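Local structure of IscA (Thermosynechococcus elongatus, 1X0G) at residues C[39-44]-C[103-108]; C[30-35]-C[72-77]. The protein binds a [2Fe-2S] cluster and probably serves as a scaffold on which iron-sulfur clusters are assembled. One frame throughout, in Å; residues are numbered along the deposited sequence.

Interactions 1 and 2, their centres about 8 Å apart, share one mixed beta sheet, where strands 27-34 and 40-46 are neighbours. Along the chain the order is 30-35, 39-44, 72-77, 103-108, so the two contacts cross along the chain. Interaction 1 pairs strand 40-46 with the C-terminal strand 106-108; interaction 2 lays the short helix 71-74 and its following turn over strand 27-34. They meet directly: Trp-40 packs on Val-32, and Asp-43 N lies 2.7 Å from Gln-31 O, probably a hydrogen bond. The loop that binds the cluster is thereby tied through strand 40-46 to the apolar layer beneath the helix.

Interaction 1. Residues C[39-44]-C[103-108]; sequences DWRYDL and CGMAFR. With FES (Fe2/s2 (inorganic) cluster), chain H.
Backbone hydrogen bonds from Trp-40 and Tyr-42 join strand 40-44 to Phe-107 and Met-105. Phe-107 N donates to Trp-40 O at 3.0 Å. Tyr-42 N reaches Met-105 O over 3.3 Å. Phe-107 O accepts two donors: Trp-40 N arrives 18° from the carbonyl plane, whereas Asp-39 N sits well above it. Two residues facing one make this a classic beta bulge, at the start of an antiparallel pairing in which Arg-41 and Ala-106 form the non-hydrogen-bonded pair.

The aromatic contacts gather around Phe-107. With its CG between the backbone N and carbonyl carbon (chi1 63°), its ring is covered on one face by Trp-40 CB, a CH-pi contact at 4.2 Å from the ring centroid. Phe-107 CE2 in turn lies over one face of Tyr-42, 3.4 Å from Tyr-42 CZ; these rings are near parallel but slid apart, with little overlap. Met-105 O meets the Tyr-42 ring at its edge, and the Tyr-42 hydroxyl is hydrogen-bonded to Asn-94.

Among the polar side chains, Arg-41 presents one guanidinium face to Met-105 CB. Asp-39 OD2 lies beside Arg-108 CB, but its salt bridge is with Arg-111 of the fourth subunit.

Metal coordination occupies the loop before strand 106-108. Cys-103 SG binds the cluster iron FE1 at 2.3 Å, and Cys-101 of the same chain also binds the cluster. Met-105 N donates a hydrogen bond to Cys-103 SG over 3.5 Å, which helps fix the sulfur. Ala-106 CB stands 3.9 Å from cluster sulfur S2.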
loop_
_atom_site.group_PDB
_atom_site.type_symbol
_atom_site.label_atom_id
_atom_site.label_comp_id
_atom_site.label_asym_id
_atom_site.label_seq_id
_atom_site.Cartn_x
_atom_site.Cartn_y
_atom_site.Cartn_z
ATOM N N ASP C 39 4.346 -2.885 -8.090
ATOM C CA ASP C 39 3.951 -1.734 -7.285
ATOM C C ASP C 39 2.597 -1.255 -7.690
ATOM O O ASP C 39 1.810 -0.900 -6.866
ATOM C CB ASP C 39 4.939 -0.552 -7.419
ATOM C CG ASP C 39 6.260 -0.757 -6.678
ATOM O OD1 ASP C 39 6.423 -1.258 -5.509
ATOM O OD2 ASP C 39 7.170 -0.314 -7.380
ATOM N N TRP C 40 2.370 -1.192 -8.985
ATOM C CA TRP C 40 1.215 -0.503 -9.503
ATOM C C TRP C 40 0.588 -1.456 -10.489
ATOM O O TRP C 40 1.324 -2.115 -11.231
ATOM C CB TRP C 40 1.661 0.772 -10.210
ATOM C CG TRP C 40 2.267 1.829 -9.309
ATOM C CD1 TRP C 40 3.606 2.224 -9.277
ATOM C CD2 TRP C 40 1.612 2.624 -8.318
ATOM N NE1 TRP C 40 3.780 3.205 -8.363
ATOM C CE2 TRP C 40 2.582 3.493 -7.772
ATOM C CE3 TRP C 40 0.297 2.749 -7.899
ATOM C CZ2 TRP C 40 2.289 4.414 -6.756
ATOM C CZ3 TRP C 40 -0.001 3.656 -6.871
ATOM C CH2 TRP C 40 0.995 4.487 -6.319
ATOM N N ARG C 41 -0.723 -1.610 -10.451
ATOM C CA ARG C 41 -1.458 -2.295 -11.516
ATOM C C ARG C 41 -2.029 -1.207 -12.363
ATOM O O ARG C 41 -2.441 -0.161 -11.837
ATOM C CB ARG C 41 -2.593 -3.058 -10.892
ATOM C CG ARG C 41 -3.192 -4.294 -11.640
ATOM C CD ARG C 41 -4.674 -4.078 -11.504
ATOM N NE ARG C 41 -5.636 -4.765 -12.371
ATOM C CZ ARG C 41 -5.698 -6.089 -12.561
ATOM N NH1 ARG C 41 -4.770 -6.925 -12.013
ATOM N NH2 ARG C 41 -6.700 -6.586 -13.327
ATOM N N TYR C 42 -2.015 -1.386 -13.677
ATOM C CA TYR C 42 -2.776 -0.491 -14.532
ATOM C C TYR C 42 -4.232 -0.653 -14.275
ATOM O O TYR C 42 -4.733 -1.777 -13.918
ATOM C CB TYR C 42 -2.632 -0.884 -15.959
ATOM C CG TYR C 42 -1.273 -0.761 -16.394
ATOM C CD1 TYR C 42 -0.459 -1.866 -16.419
ATOM C CD2 TYR C 42 -0.772 0.481 -16.762
ATOM C CE1 TYR C 42 0.853 -1.749 -16.728
ATOM C CE2 TYR C 42 0.561 0.596 -17.110
ATOM C CZ TYR C 42 1.360 -0.527 -17.062
ATOM O OH TYR C 42 2.651 -0.424 -17.412
ATOM N N ASP C 43 -4.954 0.425 -14.495
ATOM C CA ASP C 43 -6.396 0.328 -14.430
ATOM C C ASP C 43 -7.049 1.063 -15.610
ATOM O O ASP C 43 -6.848 2.315 -15.863
ATOM C CB ASP C 43 -6.869 0.869 -13.107
ATOM C CG ASP C 43 -8.362 0.947 -13.054
ATOM O OD1 ASP C 43 -8.945 0.212 -12.221
ATOM O OD2 ASP C 43 -8.983 1.690 -13.886
ATOM N N LEU C 44 -7.857 0.308 -16.326
ATOM C CA LEU C 44 -8.442 0.813 -17.507
ATOM C C LEU C 44 -9.919 0.862 -17.395
ATOM O O LEU C 44 -10.531 -0.120 -17.089
ATOM C CB LEU C 44 -8.110 -0.141 -18.606
ATOM C CG LEU C 44 -6.660 -0.105 -19.094
ATOM C CD1 LEU C 44 -6.424 -1.231 -20.115
ATOM C CD2 LEU C 44 -6.241 1.252 -19.721
ATOM N N CYS C 103 2.589 -11.648 -15.377
ATOM C CA CYS C 103 1.373 -11.698 -16.228
ATOM C C CYS C 103 1.165 -10.372 -16.962
ATOM O O CYS C 103 0.227 -10.189 -17.720
ATOM C CB CYS C 103 0.150 -12.001 -15.342
ATOM S SG CYS C 103 -0.545 -10.486 -14.664
ATOM N N GLY C 104 2.037 -9.413 -16.672
ATOM C CA GLY C 104 2.091 -8.144 -17.391
ATOM C C GLY C 104 1.190 -7.043 -16.853
ATOM O O GLY C 104 1.361 -5.878 -17.255
ATOM N N MET C 105 0.227 -7.378 -15.988
ATOM C CA MET C 105 -0.725 -6.372 -15.542
ATOM C C MET C 105 -0.078 -5.335 -14.628
ATOM O O MET C 105 -0.546 -4.212 -14.509
ATOM C CB MET C 105 -1.959 -7.014 -14.870
ATOM C CG MET C 105 -2.849 -7.965 -15.805
ATOM S SD MET C 105 -3.245 -7.194 -17.428
ATOM C CE MET C 105 -2.015 -7.801 -18.623
ATOM N N ALA C 106 1.004 -5.731 -13.990
ATOM C CA ALA C 106 1.592 -4.975 -12.938
ATOM C C ALA C 106 3.044 -4.582 -13.258
ATOM O O ALA C 106 3.802 -5.377 -13.856
ATOM C CB ALA C 106 1.563 -5.856 -11.668
ATOM N N PHE C 107 3.487 -3.427 -12.784
ATOM C CA PHE C 107 4.903 -3.114 -12.873
ATOM C C PHE C 107 5.497 -2.434 -11.658
ATOM O O PHE C 107 4.769 -1.797 -10.928
ATOM C CB PHE C 107 5.111 -2.213 -14.007
ATOM C CG PHE C 107 4.432 -0.924 -13.853
ATOM C CD1 PHE C 107 5.155 0.209 -13.559
ATOM C CD2 PHE C 107 3.081 -0.817 -14.044
ATOM C CE1 PHE C 107 4.549 1.455 -13.477
ATOM C CE2 PHE C 107 2.468 0.368 -13.923
ATOM C CZ PHE C 107 3.196 1.536 -13.659
ATOM N N ARG C 108 6.814 -2.571 -11.423
ATOM C CA ARG C 108 7.488 -1.730 -10.367
ATOM C C ARG C 108 8.178 -0.561 -11.011
ATOM O O ARG C 108 8.423 -0.616 -12.201
ATOM C CB ARG C 108 8.412 -2.495 -9.378
ATOM C CG ARG C 108 8.783 -3.952 -9.690
ATOM C CD ARG C 108 9.380 -4.647 -8.492
ATOM N NE ARG C 108 8.419 -5.505 -7.781
ATOM C CZ ARG C 108 8.710 -6.690 -7.192
ATOM N NH1 ARG C 108 9.956 -7.196 -7.212
ATOM N NH2 ARG C 108 7.742 -7.404 -6.598
HETATM FE FE1 FES H . 0.931 -10.040 -12.960
HETATM FE FE2 FES H . 0.533 -11.017 -10.353
HETATM S S1 FES H . 1.958 -11.504 -11.863
HETATM S S2 FES H . -0.280 -9.295 -11.255
#

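Interaction 2. Residues C[30-35]-C[72-77]; sequences IQVQPS and ELLRGL. With NA (sodium ion), chain G.
Ile-30 and Val-32 point from strand 27-34 toward Leu-73, Leu-74 and Leu-77, forming a helix-on-sheet packing in which the end of helix 71-74 and the turn after it cover one face of the sheet at strand 27-34. No hydrogen bond joins the two segments, and the nearest CA atoms, those of Gln-31 and Leu-74 and of Val-32 and Leu-73, are 8.2 Å apart, so methyl groups fill the space between the backbones.

Leu-74 is the central bump. Its forked end fits between the two strand residues, CD1 lying 3.9 Å from Ile-30 CG2 and CD2 meeting Val-32 CG1. Leu-73 CD1 rests in the fork of Val-32, the two side chains crossing at about a right angle.

A type II turn from Leu-74 to Leu-77, closed by a hydrogen bond from Leu-77 N to Leu-74 O at 2.8 Å, brings the third leucine back over the strand. At the far end of the strand segment, Ser-35 O binds the sodium ion at 2.5 Å; Glu-36 O, Gly-38 O, a water and Glu-36 O of the third subunit join it, bridging subunits. Leu-77, its CG opposite the backbone N (chi1 -176°), reaches Ile-30 tip to tip, with CD2 4.1 Å from Ile-30 CD1.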
loop_
_atom_site.group_PDB
_atom_site.type_symbol
_atom_site.label_atom_id
_atom_site.label_comp_id
_atom_site.label_asym_id
_atom_site.label_seq_id
_atom_site.Cartn_x
_atom_site.Cartn_y
_atom_site.Cartn_z
ATOM N N ILE C 30 -7.060 5.777 -18.275
ATOM C CA ILE C 30 -5.991 5.006 -17.663
ATOM C C ILE C 30 -5.514 5.654 -16.354
ATOM O O ILE C 30 -5.379 6.915 -16.199
ATOM C CB ILE C 30 -4.830 4.895 -18.581
ATOM C CG1 ILE C 30 -5.270 4.369 -19.904
ATOM C CG2 ILE C 30 -3.838 3.782 -18.144
ATOM C CD1 ILE C 30 -4.031 4.188 -20.778
ATOM N N GLN C 31 -5.333 4.783 -15.371
ATOM C CA GLN C 31 -4.769 5.226 -14.093
ATOM C C GLN C 31 -4.029 4.002 -13.526
ATOM O O GLN C 31 -4.039 2.950 -14.215
ATOM C CB GLN C 31 -5.850 5.794 -13.205
ATOM C CG GLN C 31 -6.619 4.833 -12.401
ATOM C CD GLN C 31 -7.675 5.517 -11.559
ATOM O OE1 GLN C 31 -7.679 6.745 -11.427
ATOM N NE2 GLN C 31 -8.601 4.748 -11.016
ATOM N N VAL C 32 -3.406 4.109 -12.341
ATOM C CA VAL C 32 -2.793 2.955 -11.680
ATOM C C VAL C 32 -3.399 2.708 -10.345
ATOM O O VAL C 32 -4.077 3.537 -9.832
ATOM C CB VAL C 32 -1.284 3.187 -11.402
ATOM C CG1 VAL C 32 -0.560 3.428 -12.630
ATOM C CG2 VAL C 32 -1.070 4.347 -10.439
ATOM N N GLN C 33 -3.068 1.600 -9.713
ATOM C CA GLN C 33 -3.646 1.248 -8.413
ATOM C C GLN C 33 -2.570 0.448 -7.725
ATOM O O GLN C 33 -1.942 -0.321 -8.389
ATOM C CB GLN C 33 -4.678 0.258 -8.720
ATOM C CG GLN C 33 -5.926 0.429 -8.019
ATOM C CD GLN C 33 -6.474 -0.983 -7.597
ATOM O OE1 GLN C 33 -6.497 -1.941 -8.459
ATOM N NE2 GLN C 33 -6.901 -1.134 -6.266
ATOM N N PRO C 34 -2.325 0.602 -6.433
ATOM C CA PRO C 34 -1.296 -0.182 -5.782
ATOM C C PRO C 34 -1.508 -1.640 -6.074
ATOM O O PRO C 34 -2.630 -2.035 -6.263
ATOM C CB PRO C 34 -1.596 -0.007 -4.308
ATOM C CG PRO C 34 -2.309 1.313 -4.227
ATOM C CD PRO C 34 -3.013 1.524 -5.514
ATOM N N SER C 35 -0.455 -2.462 -6.085
ATOM C CA SER C 35 -0.544 -3.796 -6.615
ATOM C C SER C 35 0.139 -4.821 -5.692
ATOM O O SER C 35 1.089 -4.536 -4.991
ATOM C CB SER C 35 0.088 -3.827 -7.977
ATOM O OG SER C 35 0.086 -5.167 -8.442
ATOM N N GLU C 72 3.484 10.633 -14.374
ATOM C CA GLU C 72 4.885 10.299 -14.207
ATOM C C GLU C 72 5.089 8.802 -14.393
ATOM O O GLU C 72 6.098 8.333 -14.945
ATOM C CB GLU C 72 5.318 10.683 -12.800
ATOM C CG GLU C 72 4.197 11.377 -11.935
ATOM C CD GLU C 72 4.786 12.378 -10.870
ATOM O OE1 GLU C 72 5.949 12.179 -10.414
ATOM O OE2 GLU C 72 4.097 13.359 -10.484
ATOM N N LEU C 73 4.119 8.042 -13.921
ATOM C CA LEU C 73 4.195 6.611 -14.040
ATOM C C LEU C 73 3.844 6.092 -15.444
ATOM O O LEU C 73 4.190 4.945 -15.745
ATOM C CB LEU C 73 3.328 5.934 -13.015
ATOM C CG LEU C 73 3.618 6.280 -11.563
ATOM C CD1 LEU C 73 2.450 5.659 -10.733
ATOM C CD2 LEU C 73 4.864 5.650 -11.132
ATOM N N LEU C 74 3.230 6.917 -16.304
ATOM C CA LEU C 74 2.583 6.403 -17.516
ATOM C C LEU C 74 3.024 7.088 -18.775
ATOM O O LEU C 74 2.698 6.584 -19.854
ATOM C CB LEU C 74 1.047 6.510 -17.465
ATOM C CG LEU C 74 0.267 5.730 -16.406
ATOM C CD1 LEU C 74 -1.209 6.024 -16.427
ATOM C CD2 LEU C 74 0.488 4.210 -16.347
ATOM N N ARG C 75 3.702 8.240 -18.666
ATOM C CA ARG C 75 4.205 8.978 -19.833
ATOM C C ARG C 75 4.794 8.004 -20.876
ATOM O O ARG C 75 5.692 7.237 -20.550
ATOM C CB ARG C 75 5.258 9.972 -19.378
ATOM C CG ARG C 75 5.721 10.985 -20.480
ATOM C CD ARG C 75 6.238 12.337 -19.910
ATOM N NE ARG C 75 5.340 12.882 -18.854
ATOM C CZ ARG C 75 4.364 13.783 -19.059
ATOM N NH1 ARG C 75 4.152 14.284 -20.279
ATOM N NH2 ARG C 75 3.598 14.192 -18.042
ATOM N N GLY C 76 4.276 7.992 -22.112
ATOM C CA GLY C 76 4.839 7.114 -23.148
ATOM C C GLY C 76 4.450 5.628 -23.103
ATOM O O GLY C 76 4.938 4.797 -23.890
ATOM N N LEU C 77 3.553 5.266 -22.206
ATOM C CA LEU C 77 2.979 3.948 -22.272
ATOM C C LEU C 77 2.465 3.702 -23.700
ATOM O O LEU C 77 1.910 4.590 -24.362
ATOM C CB LEU C 77 1.798 3.889 -21.342
ATOM C CG LEU C 77 1.132 2.568 -21.207
ATOM C CD1 LEU C 77 2.103 1.726 -20.402
ATOM C CD2 LEU C 77 -0.173 2.820 -20.445
HETATM NA NA NA G . 3.226 -5.327 -3.983
HETATM O O HOH W 1 2.465 -6.445 -2.319
#